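Local coordinates for cell shape-determining protein MreC (Listeria monocytogenes, PDB 2J5U), which probably takes part in forming and maintaining cell shape, and assembles as a homooligomer built from dimers, at residues F190-K196 with A208-G213; T105-I110 with G213-L219; G180-P186 with V224-S228. All coordinates share one frame; numbering follows the deposited sequence.

Contact 1: residues F190-K196 with A208-G213; sequences FIGTIEK and AFIKPG
The ring of Phe209 carries the Lys196 side chain over one face. Lys196 NZ stands 4.3 Å from the ring centroid of Phe209, only 8° off the ring normal, a cation-pi contact; Lys196 CE adds a CH-pi contact, 3.5 Å from Phe209 CD1. The lysine starts out beside the phenylalanine and points the same way; its bend at chi3 (74°) then folds the ammonium end over the ring. A long flexible chain with an apolar stem and a charged end suits a place where the lysine is exposed and the ring beneath it only partly so. Phe209 also touches Leu158 and Glu160 of the next strand. At the other end of the pair, the Phe190 ring has Gly192 N 3.7 Å above one face, while Gly213 CA approaches Phe190 CE2 obliquely at 3.8 Å. Glycine suits position 192 because the bare CA lets Lys211 O come within 3.2 Å of Gly192 CA, and because its backbone is almost fully extended.

Between these rings the strands run antiparallel. Thr193 and Lys211 exchange a pair of backbone bonds, and Ile194 sits opposite Ile210, both turned to the buried side, where they meet Val139 and Leu161 respectively. The CG2 branch of Ile210 lies against the other backbone, 3.3 Å from Thr193 N. Further along, Phe209 O receives Glu195 N at 2.8 Å, almost in line with its C=O, and Lys196 N more weakly at 3.3 Å. Two residues facing one make this a classic beta bulge, and Ile191 with Gly192 form a second against Val176 on the other neighbouring strand. Such bulges accentuate strand twist, in keeping with a beta hairpin in a closed six-stranded antiparallel barrel, here the second barrel of a chymotrypsin-like double-barrel core.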
ATOM      1  N   PHE A 190     -45.349 -48.041 -22.392  1.00 55.37           N
ATOM      2  CA  PHE A 190     -44.845 -48.802 -23.540  1.00 55.92           C
ATOM      3  C   PHE A 190     -45.970 -49.147 -24.521  1.00 55.65           C
ATOM      4  O   PHE A 190     -47.036 -49.624 -24.121  1.00 54.15           O
ATOM      5  CB  PHE A 190     -44.159 -50.100 -23.075  1.00 55.14           C
ATOM      6  CG  PHE A 190     -43.564 -50.911 -24.204  1.00 55.69           C
ATOM      7  CD1 PHE A 190     -42.513 -50.406 -24.970  1.00 55.79           C
ATOM      8  CD2 PHE A 190     -44.073 -52.168 -24.522  1.00 54.30           C
ATOM      9  CE1 PHE A 190     -41.974 -51.143 -26.046  1.00 53.92           C
ATOM     10  CE2 PHE A 190     -43.548 -52.908 -25.589  1.00 52.66           C
ATOM     11  CZ  PHE A 190     -42.494 -52.392 -26.353  1.00 52.70           C
ATOM     12  N   ILE A 191     -45.725 -48.906 -25.803  1.00 55.30           N
ATOM     13  CA  ILE A 191     -46.722 -49.193 -26.825  1.00 57.35           C
ATOM     14  C   ILE A 191     -46.309 -50.405 -27.650  1.00 59.83           C
ATOM     15  O   ILE A 191     -47.083 -51.347 -27.810  1.00 61.51           O
ATOM     16  CB  ILE A 191     -46.907 -48.007 -27.794  1.00 56.05           C
ATOM     17  CG1 ILE A 191     -47.473 -46.788 -27.054  1.00 54.80           C
ATOM     18  CG2 ILE A 191     -47.809 -48.417 -28.918  1.00 53.31           C
ATOM     19  CD1 ILE A 191     -47.621 -45.565 -27.934  1.00 52.87           C
ATOM     20  N   GLY A 192     -45.087 -50.380 -28.174  1.00 60.62           N
ATOM     21  CA  GLY A 192     -44.622 -51.487 -28.985  1.00 60.59           C
ATOM     22  C   GLY A 192     -43.232 -51.307 -29.559  1.00 61.49           C
ATOM     23  O   GLY A 192     -42.450 -50.494 -29.076  1.00 62.19           O
ATOM     24  N   THR A 193     -42.936 -52.050 -30.620  1.00 62.62           N
ATOM     25  CA  THR A 193     -41.623 -52.017 -31.246  1.00 62.90           C
ATOM     26  C   THR A 193     -41.648 -51.691 -32.725  1.00 63.80           C
ATOM     27  O   THR A 193     -42.515 -52.175 -33.448  1.00 65.20           O
ATOM     28  CB  THR A 193     -40.951 -53.377 -31.076  1.00 63.23           C
ATOM     29  OG1 THR A 193     -40.629 -53.570 -29.695  1.00 64.66           O
ATOM     30  CG2 THR A 193     -39.700 -53.474 -31.923  1.00 64.69           C
ATOM     31  N   ILE A 194     -40.704 -50.871 -33.188  1.00 65.01           N
ATOM     32  CA  ILE A 194     -40.667 -50.569 -34.615  1.00 66.24           C
ATOM     33  C   ILE A 194     -40.344 -51.892 -35.270  1.00 68.68           C
ATOM     34  O   ILE A 194     -39.468 -52.630 -34.819  1.00 69.49           O
ATOM     35  CB  ILE A 194     -39.578 -49.559 -35.002  1.00 64.82           C
ATOM     36  CG1 ILE A 194     -39.931 -48.174 -34.468  1.00 65.12           C
ATOM     37  CG2 ILE A 194     -39.450 -49.503 -36.514  1.00 62.14           C
ATOM     38  CD1 ILE A 194     -38.951 -47.096 -34.872  1.00 64.73           C
ATOM     39  N   GLU A 195     -41.055 -52.199 -36.336  1.00 71.31           N
ATOM     40  CA  GLU A 195     -40.849 -53.457 -37.010  1.00 73.47           C
ATOM     41  C   GLU A 195     -40.453 -53.193 -38.441  1.00 74.31           C
ATOM     42  O   GLU A 195     -39.590 -53.868 -38.989  1.00 75.58           O
ATOM     43  CB  GLU A 195     -42.151 -54.249 -36.967  1.00 75.86           C
ATOM     44  CG  GLU A 195     -42.088 -55.630 -37.561  1.00 80.86           C
ATOM     45  CD  GLU A 195     -41.198 -56.546 -36.763  1.00 84.47           C
ATOM     46  OE1 GLU A 195     -41.294 -56.526 -35.511  1.00 86.70           O
ATOM     47  OE2 GLU A 195     -40.410 -57.288 -37.388  1.00 86.38           O
ATOM     48  N   LYS A 196     -41.082 -52.186 -39.032  1.00 74.96           N
ATOM     49  CA  LYS A 196     -40.853 -51.830 -40.424  1.00 75.34           C
ATOM     50  C   LYS A 196     -40.843 -50.302 -40.522  1.00 75.76           C
ATOM     51  O   LYS A 196     -41.499 -49.623 -39.733  1.00 75.68           O
ATOM     52  CB  LYS A 196     -42.006 -52.413 -41.255  1.00 76.47           C
ATOM     53  CG  LYS A 196     -41.723 -52.714 -42.712  1.00 78.07           C
ATOM     54  CD  LYS A 196     -42.952 -53.322 -43.427  1.00 79.72           C
ATOM     55  CE  LYS A 196     -44.052 -52.288 -43.704  1.00 82.12           C
ATOM     56  NZ  LYS A 196     -45.257 -52.838 -44.419  1.00 83.27           N
ATOM     57  N   ALA A 208     -43.544 -45.543 -39.426  1.00 66.74           N
ATOM     58  CA  ALA A 208     -43.030 -46.790 -38.901  1.00 65.39           C
ATOM     59  C   ALA A 208     -44.223 -47.686 -38.603  1.00 65.42           C
ATOM     60  O   ALA A 208     -45.316 -47.207 -38.294  1.00 64.75           O
ATOM     61  CB  ALA A 208     -42.230 -46.543 -37.634  1.00 64.56           C
ATOM     62  N   PHE A 209     -44.022 -48.987 -38.730  1.00 65.06           N
ATOM     63  CA  PHE A 209     -45.080 -49.931 -38.436  1.00 64.06           C
ATOM     64  C   PHE A 209     -44.632 -50.590 -37.157  1.00 64.74           C
ATOM     65  O   PHE A 209     -43.479 -51.007 -37.021  1.00 64.97           O
ATOM     66  CB  PHE A 209     -45.258 -50.896 -39.598  1.00 62.38           C
ATOM     67  CG  PHE A 209     -45.740 -50.217 -40.835  1.00 61.18           C
ATOM     68  CD1 PHE A 209     -44.852 -49.536 -41.658  1.00 62.52           C
ATOM     69  CD2 PHE A 209     -47.099 -50.155 -41.121  1.00 62.12           C
ATOM     70  CE1 PHE A 209     -45.315 -48.796 -42.752  1.00 62.42           C
ATOM     71  CE2 PHE A 209     -47.576 -49.419 -42.211  1.00 61.54           C
ATOM     72  CZ  PHE A 209     -46.684 -48.739 -43.025  1.00 61.01           C
ATOM     73  N   ILE A 210     -45.549 -50.656 -36.205  1.00 65.12           N
ATOM     74  CA  ILE A 210     -45.211 -51.160 -34.899  1.00 64.66           C
ATOM     75  C   ILE A 210     -45.945 -52.383 -34.403  1.00 64.58           C
ATOM     76  O   ILE A 210     -47.142 -52.547 -34.623  1.00 63.99           O
ATOM     77  CB  ILE A 210     -45.357 -49.997 -33.902  1.00 65.47           C
ATOM     78  CG1 ILE A 210     -44.373 -48.896 -34.319  1.00 67.09           C
ATOM     79  CG2 ILE A 210     -45.121 -50.465 -32.467  1.00 64.54           C
ATOM     80  CD1 ILE A 210     -44.580 -47.575 -33.633  1.00 71.17           C
ATOM     81  N   LYS A 211     -45.192 -53.243 -33.725  1.00 65.02           N
ATOM     82  CA  LYS A 211     -45.728 -54.465 -33.153  1.00 65.50           C
ATOM     83  C   LYS A 211     -46.136 -54.175 -31.715  1.00 63.37           C
ATOM     84  O   LYS A 211     -45.282 -54.017 -30.844  1.00 65.30           O
ATOM     85  CB  LYS A 211     -44.662 -55.553 -33.166  1.00 69.05           C
ATOM     86  CG  LYS A 211     -45.086 -56.832 -32.478  1.00 73.86           C
ATOM     87  CD  LYS A 211     -43.905 -57.769 -32.322  1.00 78.46           C
ATOM     88  CE  LYS A 211     -44.302 -59.017 -31.539  1.00 81.95           C
ATOM     89  NZ  LYS A 211     -43.129 -59.908 -31.282  1.00 85.01           N
ATOM     90  N   PRO A 212     -47.446 -54.095 -31.444  1.00 60.04           N
ATOM     91  CA  PRO A 212     -47.860 -53.816 -30.073  1.00 59.22           C
ATOM     92  C   PRO A 212     -47.248 -54.809 -29.117  1.00 60.17           C
ATOM     93  O   PRO A 212     -47.150 -55.995 -29.426  1.00 59.90           O
ATOM     94  CB  PRO A 212     -49.381 -53.916 -30.140  1.00 56.94           C
ATOM     95  CG  PRO A 212     -49.619 -54.833 -31.270  1.00 56.69           C
ATOM     96  CD  PRO A 212     -48.613 -54.392 -32.288  1.00 59.20           C
ATOM     97  N   GLY A 213     -46.820 -54.312 -27.962  1.00 61.12           N
ATOM     98  CA  GLY A 213     -46.212 -55.170 -26.964  1.00 62.01           C
ATOM     99  C   GLY A 213     -47.255 -55.960 -26.208  1.00 62.87           C
ATOM    100  O   GLY A 213     -47.036 -57.111 -25.828  1.00 64.75           O
TER

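Contact 2: residues T105-I110 with G213-L219; sequences TPSGLI and GADMYDL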
ATOM      1  N   THR A 105     -51.875 -52.879 -19.575  1.00 53.82           N
ATOM      2  CA  THR A 105     -51.617 -54.185 -18.985  1.00 56.26           C
ATOM      3  C   THR A 105     -50.108 -54.145 -18.770  1.00 59.75           C
ATOM      4  O   THR A 105     -49.431 -53.240 -19.263  1.00 60.57           O
ATOM      5  CB  THR A 105     -51.924 -55.366 -19.941  1.00 52.81           C
ATOM      6  OG1 THR A 105     -50.996 -55.357 -21.032  1.00 51.08           O
ATOM      7  CG2 THR A 105     -53.331 -55.277 -20.469  1.00 51.23           C
ATOM      8  N   PRO A 106     -49.564 -55.117 -18.029  1.00 61.81           N
ATOM      9  CA  PRO A 106     -48.121 -55.163 -17.774  1.00 61.55           C
ATOM     10  C   PRO A 106     -47.240 -55.052 -19.026  1.00 62.07           C
ATOM     11  O   PRO A 106     -46.248 -54.323 -19.030  1.00 63.50           O
ATOM     12  CB  PRO A 106     -47.960 -56.496 -17.065  1.00 61.51           C
ATOM     13  CG  PRO A 106     -49.223 -56.549 -16.235  1.00 61.50           C
ATOM     14  CD  PRO A 106     -50.278 -56.126 -17.222  1.00 61.12           C
ATOM     15  N   SER A 107     -47.598 -55.761 -20.088  1.00 61.06           N
ATOM     16  CA  SER A 107     -46.798 -55.721 -21.301  1.00 60.62           C
ATOM     17  C   SER A 107     -47.101 -54.582 -22.276  1.00 60.19           C
ATOM     18  O   SER A 107     -46.612 -54.598 -23.408  1.00 60.60           O
ATOM     19  CB  SER A 107     -46.888 -57.072 -22.025  1.00 62.62           C
ATOM     20  OG  SER A 107     -48.076 -57.767 -21.686  1.00 66.35           O
ATOM     21  N   GLY A 108     -47.893 -53.595 -21.863  1.00 59.09           N
ATOM     22  CA  GLY A 108     -48.172 -52.484 -22.765  1.00 56.51           C
ATOM     23  C   GLY A 108     -49.508 -51.759 -22.716  1.00 55.57           C
ATOM     24  O   GLY A 108     -50.406 -52.076 -21.933  1.00 55.68           O
ATOM     25  N   LEU A 109     -49.618 -50.754 -23.576  1.00 55.11           N
ATOM     26  CA  LEU A 109     -50.824 -49.938 -23.704  1.00 53.13           C
ATOM     27  C   LEU A 109     -51.887 -50.701 -24.503  1.00 52.93           C
ATOM     28  O   LEU A 109     -51.573 -51.291 -25.544  1.00 49.76           O
ATOM     29  CB  LEU A 109     -50.486 -48.645 -24.456  1.00 50.75           C
ATOM     30  CG  LEU A 109     -51.659 -47.704 -24.742  1.00 51.45           C
ATOM     31  CD1 LEU A 109     -52.111 -47.121 -23.437  1.00 50.76           C
ATOM     32  CD2 LEU A 109     -51.273 -46.587 -25.666  1.00 47.69           C
ATOM     33  N   ILE A 110     -53.136 -50.695 -24.042  1.00 52.08           N
ATOM     34  CA  ILE A 110     -54.168 -51.385 -24.816  1.00 53.75           C
ATOM     35  C   ILE A 110     -55.310 -50.484 -25.295  1.00 53.05           C
ATOM     36  O   ILE A 110     -56.091 -50.877 -26.156  1.00 52.35           O
ATOM     37  CB  ILE A 110     -54.779 -52.589 -24.055  1.00 53.77           C
ATOM     38  CG1 ILE A 110     -55.628 -52.103 -22.884  1.00 54.37           C
ATOM     39  CG2 ILE A 110     -53.668 -53.511 -23.593  1.00 54.10           C
ATOM     40  CD1 ILE A 110     -56.497 -53.157 -22.292  1.00 56.45           C
ATOM     41  N   GLY A 213     -46.820 -54.312 -27.962  1.00 61.12           N
ATOM     42  CA  GLY A 213     -46.212 -55.170 -26.964  1.00 62.01           C
ATOM     43  C   GLY A 213     -47.255 -55.960 -26.208  1.00 62.87           C
ATOM     44  O   GLY A 213     -47.036 -57.111 -25.828  1.00 64.75           O
ATOM     45  N   ALA A 214     -48.402 -55.341 -25.981  1.00 63.13           N
ATOM     46  CA  ALA A 214     -49.464 -56.022 -25.271  1.00 64.39           C
ATOM     47  C   ALA A 214     -50.278 -56.849 -26.254  1.00 64.60           C
ATOM     48  O   ALA A 214     -50.509 -56.428 -27.382  1.00 63.89           O
ATOM     49  CB  ALA A 214     -50.360 -55.006 -24.574  1.00 64.46           C
ATOM     50  N   ASP A 215     -50.686 -58.042 -25.834  1.00 66.64           N
ATOM     51  CA  ASP A 215     -51.506 -58.890 -26.687  1.00 67.82           C
ATOM     52  C   ASP A 215     -52.944 -58.517 -26.375  1.00 68.16           C
ATOM     53  O   ASP A 215     -53.409 -58.726 -25.252  1.00 67.84           O
ATOM     54  CB  ASP A 215     -51.303 -60.363 -26.363  1.00 71.12           C
ATOM     55  CG  ASP A 215     -52.363 -61.240 -27.012  1.00 74.06           C
ATOM     56  OD1 ASP A 215     -52.421 -61.280 -28.268  1.00 72.18           O
ATOM     57  OD2 ASP A 215     -53.145 -61.872 -26.263  1.00 75.83           O
ATOM     58  N   MET A 216     -53.659 -57.985 -27.359  1.00 67.22           N
ATOM     59  CA  MET A 216     -55.024 -57.560 -27.109  1.00 65.68           C
ATOM     60  C   MET A 216     -56.107 -58.550 -27.521  1.00 66.64           C
ATOM     61  O   MET A 216     -57.298 -58.273 -27.369  1.00 67.14           O
ATOM     62  CB  MET A 216     -55.231 -56.197 -27.769  1.00 64.34           C
ATOM     63  CG  MET A 216     -54.280 -55.156 -27.204  1.00 62.78           C
ATOM     64  SD  MET A 216     -53.964 -53.787 -28.288  1.00 62.39           S
ATOM     65  CE  MET A 216     -55.189 -52.787 -27.807  1.00 63.89           C
ATOM     66  N   TYR A 217     -55.706 -59.716 -28.017  1.00 68.04           N
ATOM     67  CA  TYR A 217     -56.686 -60.718 -28.430  1.00 69.10           C
ATOM     68  C   TYR A 217     -57.393 -61.361 -27.254  1.00 67.84           C
ATOM     69  O   TYR A 217     -58.527 -61.807 -27.376  1.00 67.23           O
ATOM     70  CB  TYR A 217     -56.039 -61.813 -29.274  1.00 72.36           C
ATOM     71  CG  TYR A 217     -57.003 -62.929 -29.649  1.00 77.00           C
ATOM     72  CD1 TYR A 217     -56.996 -64.155 -28.962  1.00 78.61           C
ATOM     73  CD2 TYR A 217     -57.947 -62.748 -30.669  1.00 78.22           C
ATOM     74  CE1 TYR A 217     -57.909 -65.174 -29.283  1.00 80.59           C
ATOM     75  CE2 TYR A 217     -58.865 -63.754 -30.998  1.00 80.10           C
ATOM     76  CZ  TYR A 217     -58.842 -64.962 -30.303  1.00 81.89           C
ATOM     77  OH  TYR A 217     -59.760 -65.942 -30.626  1.00 82.12           O
ATOM     78  N   ASP A 218     -56.728 -61.409 -26.113  1.00 67.84           N
ATOM     79  CA  ASP A 218     -57.330 -62.014 -24.941  1.00 68.99           C
ATOM     80  C   ASP A 218     -57.080 -61.111 -23.742  1.00 68.44           C
ATOM     81  O   ASP A 218     -56.018 -61.149 -23.136  1.00 70.09           O
ATOM     82  CB  ASP A 218     -56.718 -63.396 -24.717  1.00 72.03           C
ATOM     83  CG  ASP A 218     -57.371 -64.155 -23.571  1.00 76.34           C
ATOM     84  OD1 ASP A 218     -56.879 -65.259 -23.262  1.00 80.49           O
ATOM     85  OD2 ASP A 218     -58.366 -63.668 -22.981  1.00 78.38           O
ATOM     86  N   LEU A 219     -58.061 -60.297 -23.392  1.00 67.08           N
ATOM     87  CA  LEU A 219     -57.886 -59.383 -22.276  1.00 65.20           C
ATOM     88  C   LEU A 219     -58.724 -59.775 -21.089  1.00 65.46           C
ATOM     89  O   LEU A 219     -59.880 -60.156 -21.242  1.00 67.05           O
ATOM     90  CB  LEU A 219     -58.278 -57.964 -22.686  1.00 63.68           C
ATOM     91  CG  LEU A 219     -57.534 -57.309 -23.839  1.00 62.71           C
ATOM     92  CD1 LEU A 219     -58.312 -56.103 -24.300  1.00 63.56           C
ATOM     93  CD2 LEU A 219     -56.145 -56.919 -23.400  1.00 63.66           C
TER
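Ile110 meets three residues of 213-219, and its branches divide the work. Ile110 CB lies beside the methionine, 4.1 Å from Met216 CG, the two side chains passing each other at a slant. Ile110 CG2 projects to the alanine, 3.8 Å from Ala214 CB, and also lies 4.0 Å from Met216 CG. The other branch leaves along CG1, which is set between the backbone N and the carbonyl carbon (chi1 70°), and this carries the tip, Ile110 CD1, toward the leucine, where it meets Leu219 CD2 end to end at 3.9 Å. A beta-branched residue fits here because two diverging arms can reach two parts of the loop at once. Met216 CE is modelled too close to Ile110 O, so the exact position of that methyl group is doubtful.

Residues 105-108 form the tight turn of a beta hairpin: a two-residue type I turn joins strands 102-105 and 108-116, closed by paired backbone bonds between Thr105 and Gly108. This hairpin belongs to the first barrel of the double-barrel core, whereas 213-219 lies in the connection from the last strand of the second barrel back to strand 221-227 of the first. Glycine suits position 108, whose extended backbone with positive phi would press a CB against the preceding carbonyl; Ala214 CB lies 3.8 Å from Gly108 CA.

The same methyl, Ala214 CB, touches Thr105 OG1 at 3.6 Å, its small size fitting between the turn and Ile110. Ser107 O comes 3.2 Å from Ala214 N, but at too poor an angle for a hydrogen bond. The loop is also held elsewhere: Met216 O accepts a hydrogen bond from Arg78 NH1, and Met216 and Leu219 both touch Leu125. The turn itself faces a second subunit, with Pro106 packing on Glu37 and Ser107 on Glu36 of that chain.

Contact 3: residues G180-P186 with V224-S228; sequences GLGGKFP and VLKRS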
ATOM      1  N   GLY A 180     -47.459 -38.222 -24.080  1.00 45.97           N
ATOM      2  CA  GLY A 180     -48.255 -37.408 -23.185  1.00 43.85           C
ATOM      3  C   GLY A 180     -48.634 -36.084 -23.847  1.00 45.54           C
ATOM      4  O   GLY A 180     -49.444 -35.323 -23.324  1.00 43.72           O
ATOM      5  N   LEU A 181     -48.072 -35.830 -25.023  1.00 45.79           N
ATOM      6  CA  LEU A 181     -48.294 -34.578 -25.719  1.00 48.94           C
ATOM      7  C   LEU A 181     -49.684 -34.330 -26.256  1.00 49.62           C
ATOM      8  O   LEU A 181     -49.989 -33.227 -26.705  1.00 51.25           O
ATOM      9  CB  LEU A 181     -47.248 -34.417 -26.824  1.00 47.58           C
ATOM     10  CG  LEU A 181     -45.862 -34.483 -26.179  1.00 47.72           C
ATOM     11  CD1 LEU A 181     -44.775 -34.430 -27.230  1.00 47.26           C
ATOM     12  CD2 LEU A 181     -45.719 -33.325 -25.202  1.00 47.23           C
ATOM     13  N   GLY A 182     -50.523 -35.352 -26.200  1.00 51.63           N
ATOM     14  CA  GLY A 182     -51.894 -35.219 -26.659  1.00 49.05           C
ATOM     15  C   GLY A 182     -52.730 -34.660 -25.523  1.00 49.03           C
ATOM     16  O   GLY A 182     -53.912 -34.370 -25.694  1.00 48.15           O
ATOM     17  N   GLY A 183     -52.103 -34.535 -24.353  1.00 49.82           N
ATOM     18  CA  GLY A 183     -52.766 -33.985 -23.188  1.00 48.52           C
ATOM     19  C   GLY A 183     -53.610 -34.896 -22.325  1.00 49.95           C
ATOM     20  O   GLY A 183     -54.188 -34.435 -21.343  1.00 50.42           O
ATOM     21  N   LYS A 184     -53.688 -36.181 -22.647  1.00 51.85           N
ATOM     22  CA  LYS A 184     -54.519 -37.054 -21.841  1.00 51.28           C
ATOM     23  C   LYS A 184     -53.912 -38.322 -21.274  1.00 51.68           C
ATOM     24  O   LYS A 184     -54.504 -38.943 -20.403  1.00 52.21           O
ATOM     25  CB  LYS A 184     -55.790 -37.405 -22.600  1.00 53.53           C
ATOM     26  CG  LYS A 184     -55.563 -37.823 -24.013  1.00 55.43           C
ATOM     27  CD  LYS A 184     -56.015 -36.740 -24.951  1.00 61.80           C
ATOM     28  CE  LYS A 184     -57.498 -36.439 -24.782  1.00 65.12           C
ATOM     29  NZ  LYS A 184     -58.023 -35.639 -25.940  1.00 70.17           N
ATOM     30  N   PHE A 185     -52.740 -38.716 -21.744  1.00 53.28           N
ATOM     31  CA  PHE A 185     -52.106 -39.925 -21.219  1.00 53.73           C
ATOM     32  C   PHE A 185     -50.837 -39.513 -20.510  1.00 54.76           C
ATOM     33  O   PHE A 185     -50.287 -38.451 -20.793  1.00 55.12           O
ATOM     34  CB  PHE A 185     -51.681 -40.879 -22.343  1.00 53.03           C
ATOM     35  CG  PHE A 185     -52.810 -41.528 -23.082  1.00 52.76           C
ATOM     36  CD1 PHE A 185     -52.546 -42.257 -24.236  1.00 54.42           C
ATOM     37  CD2 PHE A 185     -54.109 -41.478 -22.607  1.00 52.72           C
ATOM     38  CE1 PHE A 185     -53.557 -42.936 -24.906  1.00 56.57           C
ATOM     39  CE2 PHE A 185     -55.132 -42.152 -23.264  1.00 56.64           C
ATOM     40  CZ  PHE A 185     -54.855 -42.887 -24.419  1.00 56.45           C
ATOM     41  N   PRO A 186     -50.374 -40.326 -19.545  1.00 54.71           N
ATOM     42  CA  PRO A 186     -49.130 -39.959 -18.874  1.00 53.52           C
ATOM     43  C   PRO A 186     -48.098 -40.401 -19.903  1.00 53.23           C
ATOM     44  O   PRO A 186     -48.400 -41.251 -20.744  1.00 51.86           O
ATOM     45  CB  PRO A 186     -49.129 -40.851 -17.642  1.00 54.01           C
ATOM     46  CG  PRO A 186     -49.852 -42.060 -18.117  1.00 52.87           C
ATOM     47  CD  PRO A 186     -51.015 -41.457 -18.856  1.00 53.55           C
ATOM     48  N   VAL A 224     -56.395 -48.897 -15.452  1.00 50.89           N
ATOM     49  CA  VAL A 224     -56.756 -47.564 -15.923  1.00 51.32           C
ATOM     50  C   VAL A 224     -55.877 -46.521 -15.224  1.00 52.62           C
ATOM     51  O   VAL A 224     -55.827 -46.460 -14.000  1.00 52.66           O
ATOM     52  CB  VAL A 224     -58.248 -47.257 -15.633  1.00 49.37           C
ATOM     53  CG1 VAL A 224     -58.621 -45.894 -16.173  1.00 49.95           C
ATOM     54  CG2 VAL A 224     -59.123 -48.302 -16.260  1.00 48.05           C
ATOM     55  N   LEU A 225     -55.189 -45.703 -16.014  1.00 54.39           N
ATOM     56  CA  LEU A 225     -54.300 -44.671 -15.489  1.00 53.87           C
ATOM     57  C   LEU A 225     -54.868 -43.255 -15.468  1.00 53.79           C
ATOM     58  O   LEU A 225     -55.253 -42.720 -16.497  1.00 53.71           O
ATOM     59  CB  LEU A 225     -53.000 -44.639 -16.302  1.00 51.93           C
ATOM     60  CG  LEU A 225     -52.368 -45.990 -16.631  1.00 53.26           C
ATOM     61  CD1 LEU A 225     -51.079 -45.776 -17.401  1.00 51.70           C
ATOM     62  CD2 LEU A 225     -52.124 -46.767 -15.347  1.00 51.24           C
ATOM     63  N   LYS A 226     -54.914 -42.649 -14.291  1.00 55.99           N
ATOM     64  CA  LYS A 226     -55.366 -41.270 -14.182  1.00 58.17           C
ATOM     65  C   LYS A 226     -54.084 -40.468 -14.421  1.00 57.81           C
ATOM     66  O   LYS A 226     -53.062 -40.737 -13.798  1.00 58.67           O
ATOM     67  CB  LYS A 226     -55.905 -40.990 -12.777  1.00 60.45           C
ATOM     68  CG  LYS A 226     -56.209 -39.522 -12.496  1.00 64.17           C
ATOM     69  CD  LYS A 226     -56.556 -39.306 -11.030  1.00 69.36           C
ATOM     70  CE  LYS A 226     -56.787 -37.827 -10.719  1.00 75.32           C
ATOM     71  NZ  LYS A 226     -57.124 -37.588  -9.273  1.00 78.16           N
ATOM     72  N   ARG A 227     -54.113 -39.509 -15.336  1.00 57.27           N
ATOM     73  CA  ARG A 227     -52.914 -38.710 -15.610  1.00 55.91           C
ATOM     74  C   ARG A 227     -52.775 -37.622 -14.556  1.00 56.03           C
ATOM     75  O   ARG A 227     -53.752 -36.947 -14.233  1.00 54.31           O
ATOM     76  CB  ARG A 227     -53.001 -38.085 -17.010  1.00 53.96           C
ATOM     77  CG  ARG A 227     -52.084 -36.905 -17.242  1.00 52.45           C
ATOM     78  CD  ARG A 227     -52.152 -36.478 -18.684  1.00 53.71           C
ATOM     79  NE  ARG A 227     -51.706 -35.106 -18.884  1.00 52.18           N
ATOM     80  CZ  ARG A 227     -51.042 -34.695 -19.958  1.00 53.13           C
ATOM     81  NH1 ARG A 227     -50.675 -33.426 -20.074  1.00 55.15           N
ATOM     82  NH2 ARG A 227     -50.728 -35.561 -20.911  1.00 52.32           N
ATOM     83  N   SER A 228     -51.571 -37.457 -14.015  1.00 57.46           N
ATOM     84  CA  SER A 228     -51.346 -36.442 -12.981  1.00 58.87           C
ATOM     85  C   SER A 228     -51.126 -35.069 -13.581  1.00 58.66           C
ATOM     86  O   SER A 228     -51.682 -34.087 -13.115  1.00 58.09           O
ATOM     87  CB  SER A 228     -50.133 -36.791 -12.118  1.00 58.78           C
ATOM     88  OG  SER A 228     -50.341 -37.996 -11.414  1.00 61.94           O
TER
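This is a polar contact between the two barrels, in which an arginine grips backbone carbonyls: Arg227, at the end of strand 221-227 of the first, reaches into the loop between strands 175-178 and 190-199 of the second. The chain is extended from CG to NE, giving the length needed to bring NH2 to the loop. Arg227 NH2 bonds Gly180 O at 2.7 Å, meeting a lone pair of that oxygen in the carbonyl plane, the oxygen itself lying in the guanidinium plane. It also bonds Phe185 O, 2.9 Å from Arg227 NH2, less squarely, with that oxygen 20° out of the guanidinium plane. Gly180 O also accepts the 3.0 Å bond from Gly183 N that closes a type I turn. Over one guanidinium face sits Gly183 O, 3.4 Å from Arg227 CZ; the positive charge would probably be eased by these oxygens. Glycine suits both 180 and 183, whose phi angles are positive.

Beside these bonds, Pro186 CG touches Leu225 CD1 at 4.0 Å, the side chains crossing near a right angle. The remaining donors of Arg227 are used too: NE bonds Ala229 O, and NH1 bonds Glu230 O of the same chain and Ile76 O of a second subunit. On the first barrel, Pro186 and Leu225 both lie on Tyr68 of strand 68-77, and Leu225 also meets Thr104 of strand 102-105.

How the contacts relate
From the N terminus, the chain first lays down the first-barrel turn 105-110, then the second-barrel loop 180-186 and strand segment 190-196. After the hairpin turn, 208-213 closes contact 1, a short loop; 213-219 closes contact 2 over some hundred residues; 224-228 closes contact 3. Contact 1 is therefore nested within both others, whereas contacts 2 and 3 cross. Contacts 1 and 2 share Gly213 and also touch through a probable hydrogen bond from Leu109 N to Phe190 O, linking the barrels. Contact 2 ties the inter-barrel connection to the first barrel, while contact 3, across the chain's centre, ties a second-barrel loop to strand 221-227; each also lies near a second subunit.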